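Beta/gamma crystallin 'Greek key' domain-containing protein (Methanosaeta thermophila PT, PDB 5HT7) binds transition metal ions, iron(II) among them, through a trimeric betagamma-crystallin domain of a methane-producing thermophilic archaeon. Local coordinates at residues A[35-40]-A[44-49]. Numbering follows the deposited sequence.
Sequences RSMVVL and WRLYRE
Only two pairs of side chains, Val39 with Trp44 and Met37 with Leu46, join 35-40 to 44-49, and no hydrogen bond passes between the segments although just three residues separate them in the chain. The strands 36-39 and 44-47 belong to different sheets, and even their nearest CA atoms, those of Val39 and Trp44, stay 8.0 Å apart. Val39 makes the closer approach: its CG1 methyl lies 3.6 Å from Trp44 CD1, with Trp44 NE1 the next nearest ring atom, so it meets the pyrrole side of the indole, at an oblique slant to the ring. That methyl is swung opposite the backbone N (chi1 172°), which carries it across to the tryptophan. The indole N-H is hydrogen-bonded to the carbonyl oxygen of Ser41 in the connecting loop, which ties the ring to the turn between the two strands and gives the one polar atom of this buried ring a partner in the loop. The second pair, Met37 and Leu46, reach toward each other tip to tip, with Met37 CE 4.2 Å from Leu46 CD2. The methionine runs extended through its first two torsions and bends only at the sulfur (chi3 67°), where the terminal methyl turns aside to meet the leucine. All four residues are buried; Met79 of strand 78-81 packs on Met37, Trp44 and Leu46, while Phe60 of strand 58-60 touches Met37, Val39 and Leu46. On the other face of strand 36-39, Val38 packs against Phe18 of a second subunit. A short loop thus carries the chain from one four-stranded antiparallel sheet to the other, and the apolar side chains meeting between them form part of the hydrophobic core of the Greek-key beta-sandwich of a betagamma-crystallin domain.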
ATOM      1  N   ARG A  35      15.626  -1.773   0.566  1.00 24.66           N
ATOM      2  CA  ARG A  35      16.415  -2.943   0.217  1.00 21.72           C
ATOM      3  C   ARG A  35      15.743  -3.863  -0.783  1.00 25.61           C
ATOM      4  O   ARG A  35      16.373  -4.787  -1.291  1.00 28.34           O
ATOM      5  CB  ARG A  35      16.776  -3.723   1.483  1.00 27.27           C
ATOM      6  CG  ARG A  35      17.736  -2.930   2.337  1.00 26.85           C
ATOM      7  CD  ARG A  35      18.280  -3.708   3.525  1.00 27.45           C
ATOM      8  NE  ARG A  35      19.371  -2.946   4.142  1.00 29.04           N
ATOM      9  CZ  ARG A  35      19.988  -3.306   5.261  1.00 31.81           C
ATOM     10  NH1 ARG A  35      19.615  -4.415   5.892  1.00 25.76           N
ATOM     11  NH2 ARG A  35      20.975  -2.557   5.744  1.00 29.19           N
ATOM     12  N   SER A  36      14.463  -3.627  -1.067  1.00 23.43           N
ATOM     13  CA  SER A  36      13.825  -4.304  -2.182  1.00 21.62           C
ATOM     14  C   SER A  36      12.738  -3.424  -2.777  1.00 20.20           C
ATOM     15  O   SER A  36      12.406  -2.370  -2.231  1.00 19.09           O
ATOM     16  CB  SER A  36      13.247  -5.669  -1.769  1.00 24.60           C
ATOM     17  OG  SER A  36      12.283  -5.554  -0.737  1.00 24.31           O
ATOM     18  N   MET A  37      12.210  -3.853  -3.915  1.00 20.50           N
ATOM     19  CA  MET A  37      11.297  -3.019  -4.673  1.00 20.43           C
ATOM     20  C   MET A  37      10.410  -3.863  -5.567  1.00 22.63           C
ATOM     21  O   MET A  37      10.839  -4.904  -6.091  1.00 23.08           O
ATOM     22  CB  MET A  37      12.092  -2.003  -5.507  1.00 22.62           C
ATOM     23  CG  MET A  37      11.253  -1.202  -6.510  1.00 24.93           C
ATOM     24  SD  MET A  37      12.256   0.063  -7.327  1.00 25.55           S
ATOM     25  CE  MET A  37      13.378  -0.944  -8.289  1.00 27.94           C
ATOM     26  N   VAL A  38       9.159  -3.431  -5.724  1.00 22.59           N
ATOM     27  CA  VAL A  38       8.287  -4.029  -6.712  1.00 23.64           C
ATOM     28  C   VAL A  38       7.866  -2.944  -7.688  1.00 25.04           C
ATOM     29  O   VAL A  38       7.478  -1.850  -7.282  1.00 22.93           O
ATOM     30  CB  VAL A  38       7.039  -4.677  -6.077  1.00 23.43           C
ATOM     31  CG1 VAL A  38       6.076  -5.139  -7.174  1.00 23.34           C
ATOM     32  CG2 VAL A  38       7.443  -5.846  -5.183  1.00 22.63           C
ATOM     33  N   VAL A  39       7.994  -3.225  -8.975  1.00 23.67           N
ATOM     34  CA  VAL A  39       7.514  -2.297  -9.988  1.00 25.17           C
ATOM     35  C   VAL A  39       6.264  -2.900 -10.605  1.00 27.71           C
ATOM     36  O   VAL A  39       6.308  -4.016 -11.123  1.00 28.92           O
ATOM     37  CB  VAL A  39       8.573  -2.024 -11.072  1.00 25.18           C
ATOM     38  CG1 VAL A  39       7.963  -1.206 -12.198  1.00 30.83           C
ATOM     39  CG2 VAL A  39       9.778  -1.294 -10.462  1.00 26.99           C
ATOM     40  N   LEU A  40       5.151  -2.178 -10.534  1.00 26.97           N
ATOM     41  CA  LEU A  40       3.877  -2.706 -11.011  1.00 32.51           C
ATOM     42  C   LEU A  40       3.621  -2.339 -12.466  1.00 37.14           C
ATOM     43  O   LEU A  40       3.045  -3.112 -13.224  1.00 35.41           O
ATOM     44  CB  LEU A  40       2.732  -2.198 -10.133  1.00 30.16           C
ATOM     45  CG  LEU A  40       2.870  -2.644  -8.673  1.00 33.19           C
ATOM     46  CD1 LEU A  40       1.964  -1.837  -7.761  1.00 43.73           C
ATOM     47  CD2 LEU A  40       2.573  -4.124  -8.564  1.00 33.87           C
ATOM     48  N   TRP A  44      11.192   2.519 -14.578  1.00 29.61           N
ATOM     49  CA  TRP A  44      11.573   3.544 -13.610  1.00 28.82           C
ATOM     50  C   TRP A  44      13.074   3.820 -13.601  1.00 28.56           C
ATOM     51  O   TRP A  44      13.900   2.908 -13.756  1.00 31.95           O
ATOM     52  CB  TRP A  44      11.112   3.135 -12.205  1.00 30.50           C
ATOM     53  CG  TRP A  44       9.615   3.157 -12.028  1.00 27.23           C
ATOM     54  CD1 TRP A  44       8.704   2.318 -12.601  1.00 31.93           C
ATOM     55  CD2 TRP A  44       8.867   4.066 -11.220  1.00 26.60           C
ATOM     56  NE1 TRP A  44       7.430   2.657 -12.208  1.00 28.77           N
ATOM     57  CE2 TRP A  44       7.505   3.726 -11.354  1.00 28.01           C
ATOM     58  CE3 TRP A  44       9.215   5.139 -10.396  1.00 25.08           C
ATOM     59  CZ2 TRP A  44       6.494   4.424 -10.702  1.00 26.85           C
ATOM     60  CZ3 TRP A  44       8.208   5.831  -9.755  1.00 27.95           C
ATOM     61  CH2 TRP A  44       6.867   5.466  -9.906  1.00 24.56           C
ATOM     62  N   ARG A  45      13.418   5.086 -13.408  1.00 30.20           N
ATOM     63  CA  ARG A  45      14.796   5.484 -13.187  1.00 30.84           C
ATOM     64  C   ARG A  45      14.958   5.894 -11.721  1.00 30.79           C
ATOM     65  O   ARG A  45      14.120   6.620 -11.173  1.00 29.41           O
ATOM     66  CB  ARG A  45      15.183   6.632 -14.131  1.00 34.72           C
ATOM     67  CG  ARG A  45      16.646   7.037 -14.082  1.00 33.72           C
ATOM     68  CD  ARG A  45      16.968   8.065 -15.181  1.00 37.71           C
ATOM     69  NE  ARG A  45      16.601   7.562 -16.507  1.00 39.55           N
ATOM     70  CZ  ARG A  45      16.493   8.313 -17.601  1.00 44.69           C
ATOM     71  NH1 ARG A  45      16.732   9.616 -17.550  1.00 40.93           N
ATOM     72  NH2 ARG A  45      16.149   7.753 -18.754  1.00 47.48           N
ATOM     73  N   LEU A  46      16.018   5.402 -11.091  1.00 28.21           N
ATOM     74  CA  LEU A  46      16.313   5.690  -9.687  1.00 26.98           C
ATOM     75  C   LEU A  46      17.530   6.593  -9.593  1.00 25.37           C
ATOM     76  O   LEU A  46      18.442   6.480 -10.401  1.00 29.69           O
ATOM     77  CB  LEU A  46      16.574   4.398  -8.917  1.00 24.71           C
ATOM     78  CG  LEU A  46      15.400   3.590  -8.358  1.00 29.04           C
ATOM     79  CD1 LEU A  46      14.356   3.310  -9.415  1.00 26.15           C
ATOM     80  CD2 LEU A  46      15.953   2.296  -7.769  1.00 27.20           C
ATOM     81  N   TYR A  47      17.556   7.465  -8.592  1.00 27.25           N
ATOM     82  CA  TYR A  47      18.629   8.446  -8.452  1.00 30.43           C
ATOM     83  C   TYR A  47      19.196   8.429  -7.036  1.00 32.05           C
ATOM     84  O   TYR A  47      18.458   8.178  -6.081  1.00 29.29           O
ATOM     85  CB  TYR A  47      18.116   9.856  -8.771  1.00 27.02           C
ATOM     86  CG  TYR A  47      17.420  10.024 -10.105  1.00 30.54           C
ATOM     87  CD1 TYR A  47      16.106   9.579 -10.297  1.00 30.30           C
ATOM     88  CD2 TYR A  47      18.058  10.672 -11.164  1.00 31.30           C
ATOM     89  CE1 TYR A  47      15.465   9.748 -11.521  1.00 29.92           C
ATOM     90  CE2 TYR A  47      17.426  10.849 -12.380  1.00 29.92           C
ATOM     91  CZ  TYR A  47      16.134  10.395 -12.551  1.00 33.63           C
ATOM     92  OH  TYR A  47      15.509  10.576 -13.755  1.00 34.08           O
ATOM     93  N   ARG A  48      20.488   8.726  -6.900  1.00 28.96           N
ATOM     94  CA  ARG A  48      21.134   8.774  -5.585  1.00 28.75           C
ATOM     95  C   ARG A  48      20.725   9.989  -4.767  1.00 30.58           C
ATOM     96  O   ARG A  48      20.659   9.919  -3.536  1.00 34.32           O
ATOM     97  CB  ARG A  48      22.655   8.773  -5.735  1.00 34.46           C
ATOM     98  CG  ARG A  48      23.194   7.552  -6.434  1.00 32.65           C
ATOM     99  CD  ARG A  48      24.696   7.662  -6.652  1.00 35.95           C
ATOM    100  NE  ARG A  48      25.175   6.450  -7.297  1.00 35.86           N
ATOM    101  CZ  ARG A  48      25.196   6.273  -8.609  1.00 38.89           C
ATOM    102  NH1 ARG A  48      24.788   7.247  -9.414  1.00 38.08           N
ATOM    103  NH2 ARG A  48      25.627   5.127  -9.114  1.00 37.06           N
ATOM    104  N   GLU A  49      20.473  11.103  -5.453  1.00 27.94           N
ATOM    105  CA  GLU A  49      20.185  12.374  -4.797  1.00 30.62           C
ATOM    106  C   GLU A  49      18.738  12.800  -5.036  1.00 29.93           C
ATOM    107  O   GLU A  49      18.093  12.313  -5.959  1.00 28.92           O
ATOM    108  CB  GLU A  49      21.154  13.460  -5.303  1.00 33.59           C
ATOM    109  CG  GLU A  49      22.603  13.214  -4.903  1.00 40.30           C
ATOM    110  CD  GLU A  49      23.556  14.275  -5.420  1.00 48.16           C
ATOM    111  OE1 GLU A  49      23.086  15.263  -6.029  1.00 49.41           O
ATOM    112  OE2 GLU A  49      24.779  14.118  -5.218  1.00 59.54           O
TER